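Local coordinates for malonyl-CoA-[acyl-carrier-protein] transacylase (Coxiella burnetii, PDB 3TQE) that probably transfers the malonyl group of malonyl-CoA to the holo acyl carrier protein, a step that supplies bacterial fatty-acid synthesis, at residues K266-E270 with Q271-V275; Q38-S41 with S42-Y46; P300-T303 with T304-L308; A101-C105 with A106-K110. One frame throughout, in Å; residues are numbered along the deposited sequence. Where two conformers were deposited one is given.

Interaction 1: K266-E270 with Q271-V275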
# COMPACT_ATOMS: atom_id res chain seq x y z
N LYS A 266 -3.69 -8.50 -12.13
CA LYS A 266 -4.23 -9.35 -13.18
C LYS A 266 -5.70 -9.01 -13.47
O LYS A 266 -6.11 -8.99 -14.63
CB LYS A 266 -4.07 -10.81 -12.80
CG LYS A 266 -2.61 -11.24 -12.95
CD LYS A 266 -2.41 -12.67 -12.60
CE LYS A 266 -0.98 -13.09 -12.93
NZ LYS A 266 -0.86 -14.56 -12.94
N TYR A 267 -6.46 -8.70 -12.43
CA TYR A 267 -7.87 -8.32 -12.57
C TYR A 267 -7.96 -7.06 -13.40
O TYR A 267 -8.77 -6.96 -14.31
CB TYR A 267 -8.51 -8.10 -11.21
CG TYR A 267 -9.97 -7.72 -11.18
CD1 TYR A 267 -10.92 -8.65 -10.75
CD2 TYR A 267 -10.39 -6.46 -11.49
CE1 TYR A 267 -12.26 -8.33 -10.69
CE2 TYR A 267 -11.77 -6.14 -11.46
CZ TYR A 267 -12.69 -7.08 -11.06
OH TYR A 267 -14.03 -6.79 -10.97
N ILE A 268 -7.10 -6.10 -13.10
CA ILE A 268 -7.15 -4.80 -13.77
C ILE A 268 -6.78 -4.99 -15.25
O ILE A 268 -7.43 -4.47 -16.15
CB ILE A 268 -6.24 -3.79 -13.07
CG1 ILE A 268 -6.86 -3.45 -11.71
CG2 ILE A 268 -6.02 -2.56 -13.91
CD1 ILE A 268 -5.94 -2.69 -10.75
N GLU A 269 -5.76 -5.79 -15.50
CA GLU A 269 -5.32 -6.04 -16.87
C GLU A 269 -6.35 -6.82 -17.65
O GLU A 269 -6.54 -6.54 -18.83
CB GLU A 269 -4.00 -6.74 -16.86
CG GLU A 269 -2.91 -5.83 -16.40
CD GLU A 269 -1.58 -6.22 -16.92
OE1 GLU A 269 -1.24 -7.41 -16.80
OE2 GLU A 269 -0.87 -5.33 -17.44
N GLU A 270 -7.07 -7.71 -16.98
CA GLU A 270 -8.15 -8.45 -17.65
C GLU A 270 -9.29 -7.55 -18.08
O GLU A 270 -10.07 -7.91 -18.98
CB GLU A 270 -8.69 -9.55 -16.76
CG GLU A 270 -7.80 -10.74 -16.68
CD GLU A 270 -8.25 -11.73 -15.62
OE1 GLU A 270 -9.36 -11.56 -15.04
OE2 GLU A 270 -7.49 -12.69 -15.35
N GLN A 271 -9.42 -6.40 -17.43
CA GLN A 271 -10.38 -5.39 -17.80
C GLN A 271 -9.89 -4.47 -18.92
O GLN A 271 -10.60 -3.54 -19.35
CB GLN A 271 -10.79 -4.59 -16.56
CG GLN A 271 -11.54 -5.48 -15.52
CD GLN A 271 -12.80 -6.11 -16.09
OE1 GLN A 271 -13.55 -5.43 -16.75
NE2 GLN A 271 -13.05 -7.38 -15.79
N GLY A 272 -8.72 -4.77 -19.46
CA GLY A 272 -8.18 -4.00 -20.57
C GLY A 272 -7.32 -2.82 -20.18
O GLY A 272 -6.89 -2.05 -21.02
N ILE A 273 -7.02 -2.70 -18.90
CA ILE A 273 -6.27 -1.56 -18.43
C ILE A 273 -4.85 -1.99 -18.27
O ILE A 273 -4.56 -2.85 -17.42
CB ILE A 273 -6.83 -1.08 -17.09
CG1 ILE A 273 -8.29 -0.64 -17.25
CG2 ILE A 273 -5.90 -0.00 -16.51
CD1 ILE A 273 -9.07 -0.47 -15.99
N LYS A 274 -3.95 -1.38 -19.04
CA LYS A 274 -2.55 -1.74 -19.00
C LYS A 274 -1.66 -0.55 -18.72
O LYS A 274 -0.47 -0.67 -18.81
CB LYS A 274 -2.12 -2.46 -20.28
CG LYS A 274 -2.93 -3.72 -20.45
CD LYS A 274 -2.34 -4.76 -21.37
CE LYS A 274 -3.12 -6.05 -21.23
NZ LYS A 274 -4.58 -5.81 -20.91
N VAL A 275 -2.26 0.58 -18.35
CA VAL A 275 -1.51 1.78 -17.99
C VAL A 275 -1.84 2.06 -16.54
O VAL A 275 -3.00 2.11 -16.15
CB VAL A 275 -1.92 2.98 -18.82
CG1 VAL A 275 -1.23 4.22 -18.34
CG2 VAL A 275 -1.58 2.70 -20.28
O HOH W 1 -11.01 -8.82 -14.31
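Glu269 O receives two donors where helix 261-270 ends. Gly272 N reaches it at 2.9 Å from above the carbonyl plane, and Lys274 NZ comes to Glu269 O, also at 2.9 Å, from the other face, so the oxygen is gripped between a backbone amide and an ammonium group. The lysine bends back only at its last torsion (chi4 32°), which turns NZ toward this carbonyl. Its carboxylate neighbour is farther: Glu269 OE2 stands 5.1 Å from Lys274 NZ, so the two opposite charges are near without touching. One residue earlier in the helix, Ile268 O accepts from Ile273 N at 3.3 Å with an N-H...O angle of 156°. Together with the Gly272 bond and the positive phi of Gly272 (90°), this makes a Schellman motif. Beside this bond, Ile268 CG2 packs on Ile273 CB at 3.6 Å, the hydrophobic pair that closes the motif. On the other flank, water 1 lies over the centre of the Tyr267 ring, 3.4 Å above its plane; it donates to Tyr267 O and Glu270 OE1 and accepts from Gln271 NE2. Gln271 folds at its second torsion, bringing its amide round to this water. In the next shell, Ile268 and Ile273 both rest on Val91 and Ala9, residues of neighbouring strands of the parallel sheet, while Asp293 brings a second carboxylate close to Glu269. That crowding of negative charge would probably make the lysine ammonium welcome here, and its bond to Glu269 O should add to the compensation of the negative helix end.

Interaction 2: Q38-S41 with S42-Y46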
# COMPACT_ATOMS: atom_id res chain seq x y z
N GLN A 38 -0.43 20.15 5.68
CA GLN A 38 -0.95 20.99 6.77
C GLN A 38 -2.23 20.40 7.34
O GLN A 38 -2.44 20.39 8.55
CB GLN A 38 -1.19 22.42 6.28
CG GLN A 38 0.08 23.27 6.22
CD GLN A 38 -0.07 24.57 5.42
OE1 GLN A 38 -1.09 24.81 4.74
NE2 GLN A 38 0.94 25.42 5.50
N GLN A 39 -3.10 19.92 6.45
CA GLN A 39 -4.32 19.26 6.87
C GLN A 39 -3.98 18.04 7.72
O GLN A 39 -4.58 17.83 8.77
CB GLN A 39 -5.14 18.84 5.66
CG GLN A 39 -5.77 20.04 4.99
CD GLN A 39 -6.36 19.74 3.66
OE1 GLN A 39 -6.37 18.60 3.23
NE2 GLN A 39 -6.89 20.75 3.01
N ALA A 40 -3.06 17.23 7.25
CA ALA A 40 -2.67 16.07 8.01
C ALA A 40 -2.08 16.44 9.36
O ALA A 40 -2.39 15.82 10.36
CB ALA A 40 -1.70 15.22 7.23
N SER A 41 -1.25 17.46 9.37
CA SER A 41 -0.60 17.91 10.59
C SER A 41 -1.61 18.42 11.59
O SER A 41 -1.41 18.22 12.78
CB SER A 41 0.41 19.00 10.27
OG SER A 41 1.46 18.47 9.50
N SER A 42 -2.66 19.07 11.13
CA SER A 42 -3.69 19.51 12.04
C SER A 42 -4.39 18.32 12.68
O SER A 42 -4.72 18.35 13.87
CB SER A 42 -4.65 20.45 11.33
OG SER A 42 -3.97 21.65 11.02
N ALA A 43 -4.57 17.26 11.92
CA ALA A 43 -5.18 16.06 12.44
C ALA A 43 -4.28 15.31 13.42
O ALA A 43 -4.76 14.75 14.41
CB ALA A 43 -5.56 15.17 11.29
N LEU A 44 -2.97 15.30 13.16
CA LEU A 44 -1.98 14.53 13.91
C LEU A 44 -1.43 15.27 15.11
O LEU A 44 -0.88 14.67 16.03
CB LEU A 44 -0.81 14.17 12.99
CG LEU A 44 -1.16 13.21 11.87
CD1 LEU A 44 -0.09 13.29 10.78
CD2 LEU A 44 -1.32 11.81 12.41
N ALA A 45 -1.49 16.59 15.02
CA ALA A 45 -0.97 17.51 16.05
C ALA A 45 0.54 17.67 16.08
O ALA A 45 1.09 18.21 17.03
CB ALA A 45 -1.53 17.18 17.46
N TYR A 46 1.22 17.27 15.02
CA TYR A 46 2.63 17.59 14.82
C TYR A 46 2.82 17.89 13.34
O TYR A 46 1.93 17.63 12.52
CB TYR A 46 3.56 16.46 15.26
CG TYR A 46 3.40 15.18 14.49
CD1 TYR A 46 4.14 14.96 13.34
CD2 TYR A 46 2.50 14.20 14.88
CE1 TYR A 46 3.99 13.81 12.59
CE2 TYR A 46 2.38 13.03 14.15
CZ TYR A 46 3.12 12.85 13.00
OH TYR A 46 2.97 11.72 12.28
O HOH W 2 -1.31 22.43 10.23
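Ser41 meets the chain beyond its own helix through CB, which lies 3.0 Å from Tyr46 O, a close approach of carbon to carbonyl oxygen. From CB the hydroxyl turns beside its own backbone N, anti to the carbonyl carbon (chi1 -66°). That turn leaves OG 3.2 Å from Tyr46 O and hydrogen-bonded to two partners outside the segments, Phe37 O one turn back in helix 31-44 and Leu48 N at the start of helix 48-54. The serine tip thus joins the end of one helix to the beginning of the next. Its backbone oxygen works as well: Ala45 N bonds to Ser41 O at 2.8 Å, and Leu44 N adds a weak second bond. Ala45 then leaves the helix with a positive phi of 76°. One residue earlier, Leu44 N bonds to Ala40 O at 2.9 Å, and the leucine side chain wraps the same carbonyl, with Leu44 CG 3.3 Å from Ala40 O; its methyl CD1 reaches Ala40 CB at 4.3 Å. Both apolar groups face helix 63-83, Ala40 on Thr72 and Leu44 on Pro68. On the outer side, water 2 donates to Gln38 O at 2.9 Å and, in one of the two conformers of Ser42, also hydrogen-bonds its OG. The chemistry implies a helix end finished by a side chain: Ser41 OG serves the amide of Leu48 as acceptor while Phe37 O takes its own proton, the carbonyls of Gln38 to Ser41 each accept an amide four residues on, and Gln38 O takes a water as well.

Interaction 3: P300-T303 with T304-L308; sequences PLTT and TELIL
Thr303 is the N-cap of helix 304-313, which follows strand 297-300, the edge of the parallel sheet. Its OG1 accepts the capping bond from Leu306 N at 3.1 Å with an N-H...O angle of 163°. To do so OG1 sits between the backbone N and the carbonyl carbon (chi1 71°), facing the first turn. Thr303 O meanwhile accepts from Ile307 N at 2.9 Å, the first regular bond of the helix. Leucine and isoleucine of that turn fold back over the incoming loop. Leu306 CG leans on the capping hydroxyl, and its CD1 touches Thr302 OG1 at 3.5 Å, the two side chains running side by side. Leu306 CD1 also meets Pro300 CG at 4.1 Å, at about a right angle. On the inner side Ile307 CG1 packs against Leu301 CB at 3.9 Å, and both residues continue onto Trp81 of helix 63-83. Thr304 OG1 is held from outside by Gln30 NE2. Thr302 N, buried in the bend, has no partner in the model. Water 3 ties strand end to helix, donating to Pro300 O at 2.7 Å and to Leu306 O at 2.8 Å.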
# COMPACT_ATOMS: atom_id res chain seq x y z
N PRO A 300 5.31 7.32 -13.24
CA PRO A 300 5.50 8.01 -11.99
C PRO A 300 4.86 9.39 -12.00
O PRO A 300 4.66 10.00 -13.06
CB PRO A 300 7.01 8.15 -11.91
CG PRO A 300 7.44 8.26 -13.27
CD PRO A 300 6.50 7.41 -14.09
N LEU A 301 4.57 9.89 -10.82
CA LEU A 301 3.83 11.13 -10.66
C LEU A 301 4.47 12.07 -9.65
O LEU A 301 3.78 12.84 -8.99
CB LEU A 301 2.41 10.83 -10.24
CG LEU A 301 1.54 10.06 -11.22
CD1 LEU A 301 0.17 9.86 -10.59
CD2 LEU A 301 1.41 10.76 -12.57
N THR A 302 5.78 12.00 -9.51
CA THR A 302 6.42 12.66 -8.38
C THR A 302 6.95 14.07 -8.67
O THR A 302 7.54 14.70 -7.79
CB THR A 302 7.53 11.78 -7.86
OG1 THR A 302 8.34 11.35 -8.96
CG2 THR A 302 6.96 10.58 -7.11
N THR A 303 6.70 14.57 -9.87
CA THR A 303 6.97 15.97 -10.19
C THR A 303 5.92 16.48 -11.14
O THR A 303 5.19 15.70 -11.75
CB THR A 303 8.33 16.16 -10.88
OG1 THR A 303 8.26 15.62 -12.22
CG2 THR A 303 9.48 15.52 -10.12
N THR A 304 5.84 17.79 -11.26
CA THR A 304 4.87 18.41 -12.13
C THR A 304 5.10 17.92 -13.55
O THR A 304 4.14 17.60 -14.24
CB THR A 304 4.94 19.94 -12.05
OG1 THR A 304 4.59 20.32 -10.73
CG2 THR A 304 4.01 20.59 -13.02
N GLU A 305 6.35 17.87 -13.99
CA GLU A 305 6.63 17.43 -15.37
C GLU A 305 6.17 16.00 -15.59
O GLU A 305 5.57 15.68 -16.61
CB GLU A 305 8.12 17.56 -15.70
CG GLU A 305 8.50 17.27 -17.17
CD GLU A 305 9.84 17.92 -17.68
OE1 GLU A 305 10.94 17.74 -17.05
OE2 GLU A 305 9.79 18.60 -18.75
N LEU A 306 6.41 15.13 -14.61
CA LEU A 306 5.99 13.74 -14.74
C LEU A 306 4.48 13.63 -14.78
O LEU A 306 3.95 12.85 -15.56
CB LEU A 306 6.57 12.91 -13.62
CG LEU A 306 8.07 12.69 -13.70
CD1 LEU A 306 8.55 12.07 -12.42
CD2 LEU A 306 8.49 11.86 -14.89
N ILE A 307 3.80 14.41 -13.97
CA ILE A 307 2.35 14.40 -13.96
C ILE A 307 1.82 14.85 -15.31
O ILE A 307 0.94 14.22 -15.89
CB ILE A 307 1.77 15.25 -12.82
CG1 ILE A 307 2.07 14.56 -11.48
CG2 ILE A 307 0.29 15.51 -13.04
CD1 ILE A 307 1.84 15.42 -10.28
N LEU A 308 2.35 15.95 -15.82
CA LEU A 308 1.88 16.45 -17.10
C LEU A 308 2.17 15.47 -18.22
O LEU A 308 1.34 15.29 -19.09
CB LEU A 308 2.49 17.81 -17.39
CG LEU A 308 1.98 18.92 -16.48
CD1 LEU A 308 2.86 20.14 -16.66
CD2 LEU A 308 0.53 19.28 -16.72
O HOH W 3 4.96 10.27 -15.73

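Interaction 4: A101-C105 with A106-K110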
# COMPACT_ATOMS: atom_id res chain seq x y z
N ALA A 101 -5.40 5.31 0.98
CA ALA A 101 -5.26 6.42 0.07
C ALA A 101 -6.23 6.30 -1.07
O ALA A 101 -6.85 7.28 -1.46
CB ALA A 101 -3.82 6.50 -0.46
N ALA A 102 -6.40 5.10 -1.60
CA ALA A 102 -7.34 4.88 -2.71
C ALA A 102 -8.74 5.27 -2.26
O ALA A 102 -9.48 5.94 -2.97
CB ALA A 102 -7.29 3.45 -3.16
N LEU A 103 -9.12 4.89 -1.05
CA LEU A 103 -10.43 5.21 -0.56
C LEU A 103 -10.65 6.68 -0.30
O LEU A 103 -11.74 7.20 -0.53
CB LEU A 103 -10.75 4.41 0.69
CG LEU A 103 -11.00 2.93 0.46
CD1 LEU A 103 -10.96 2.21 1.78
CD2 LEU A 103 -12.32 2.71 -0.30
N VAL A 104 -9.62 7.38 0.13
CA VAL A 104 -9.71 8.82 0.24
C VAL A 104 -9.88 9.46 -1.13
O VAL A 104 -10.76 10.31 -1.36
CB VAL A 104 -8.48 9.43 0.97
CG1 VAL A 104 -8.49 10.96 0.82
CG2 VAL A 104 -8.49 9.03 2.41
N CYS A 105 -9.08 9.03 -2.09
CA CYS A 105 -9.11 9.64 -3.41
C CYS A 105 -10.36 9.27 -4.20
O CYS A 105 -10.83 10.06 -5.01
CB CYS A 105 -7.85 9.28 -4.14
SG CYS A 105 -6.39 9.97 -3.35
N ALA A 106 -10.97 8.13 -3.87
CA ALA A 106 -12.24 7.71 -4.47
C ALA A 106 -13.44 8.40 -3.82
O ALA A 106 -14.58 8.18 -4.23
CB ALA A 106 -12.41 6.18 -4.32
N GLY A 107 -13.21 9.15 -2.76
CA GLY A 107 -14.27 9.86 -2.08
C GLY A 107 -15.00 9.08 -1.01
O GLY A 107 -16.03 9.53 -0.52
N ALA A 108 -14.47 7.95 -0.58
CA ALA A 108 -15.15 7.12 0.39
C ALA A 108 -14.85 7.57 1.81
O ALA A 108 -15.68 7.45 2.68
CB ALA A 108 -14.75 5.67 0.23
N LEU A 109 -13.64 8.07 2.05
CA LEU A 109 -13.17 8.47 3.38
C LEU A 109 -12.69 9.90 3.33
O LEU A 109 -12.01 10.30 2.37
CB LEU A 109 -11.95 7.66 3.85
CG LEU A 109 -12.06 6.17 4.02
CD1 LEU A 109 -10.70 5.61 4.44
CD2 LEU A 109 -13.16 5.85 5.04
N LYS A 110 -13.02 10.66 4.36
CA LYS A 110 -12.53 12.02 4.50
C LYS A 110 -11.04 11.96 4.82
O LYS A 110 -10.63 11.20 5.69
CB LYS A 110 -13.25 12.75 5.63
CG LYS A 110 -12.83 14.20 5.77
CD LYS A 110 -13.69 14.99 6.75
CE LYS A 110 -13.17 16.41 6.84
NZ LYS A 110 -14.24 17.39 7.14
O HOH W 4 -12.45 11.87 0.20
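Leu103 O accepts from Ala108 N at 2.8 Å, nearly along the C=O axis, and weakly from Leu109 N, while Val104 O takes Gly107 N at 3.1 Å from above its carbonyl plane; the chain turns over at Gly107, whose phi is 87°. One step back, Ala106 N still makes a helical bond to Ala102 O. Apolar side chains then pack across the turn. Leu103 CD2 meets Ala108 CB at 3.9 Å, and Leu103 CB lies as close to Leu109 CD1, so that the first leucine touches one partner through its branch end and the other through its root. Val104 crosses Leu109 at about a right angle: its CG2, anti to the carbonyl carbon, lies 4.0 Å from Leu109 CB. The CA-H of Val104 also points at Leu109 O, with an angle of 159° at the hydrogen. The same carbonyl is reached by water 4, which donates to Leu109 O at 2.7 Å and to Val104 O at 2.8 Å, giving Val104 O a second donor beside the glycine amide. Outward, Val104 and Leu109 both rest on Ala114 of helix 111-128, and Cys105 reaches Phe78 of helix 63-83. Backbone bonds from Ala106 to Lys229 and from Ala108 to Asp226 tie the turn to the loop alongside. The arrangement is a Schellman motif at the C-terminal end of helix 97-105, the helix that follows the predicted active-site Ser96 in a GxSxG sequence consistent with the nucleophile elbow of acyltransferases.

Overall arrangement
From the N terminus, interaction 2 comes first, ending helix 31-44 just before helix 48-54. Interaction 4 follows at the turn from helix 97-105 into helix 111-128, about 18 Å away between centres; residues of both contacts lean on helices 63-83 and 111-128. Much later, interaction 1 closes the turn between helix 261-270 and strand 275-278, and interaction 3 the one between strand 297-300 and helix 304-313, both at the parallel sheet. All four are local and in series, none nested or crossing. Interactions 1 and 2 lie on opposite sides of the chain's centre, 36 Å apart between centres, whereas helix 63-83 is shared by interactions 2, 3 and 4.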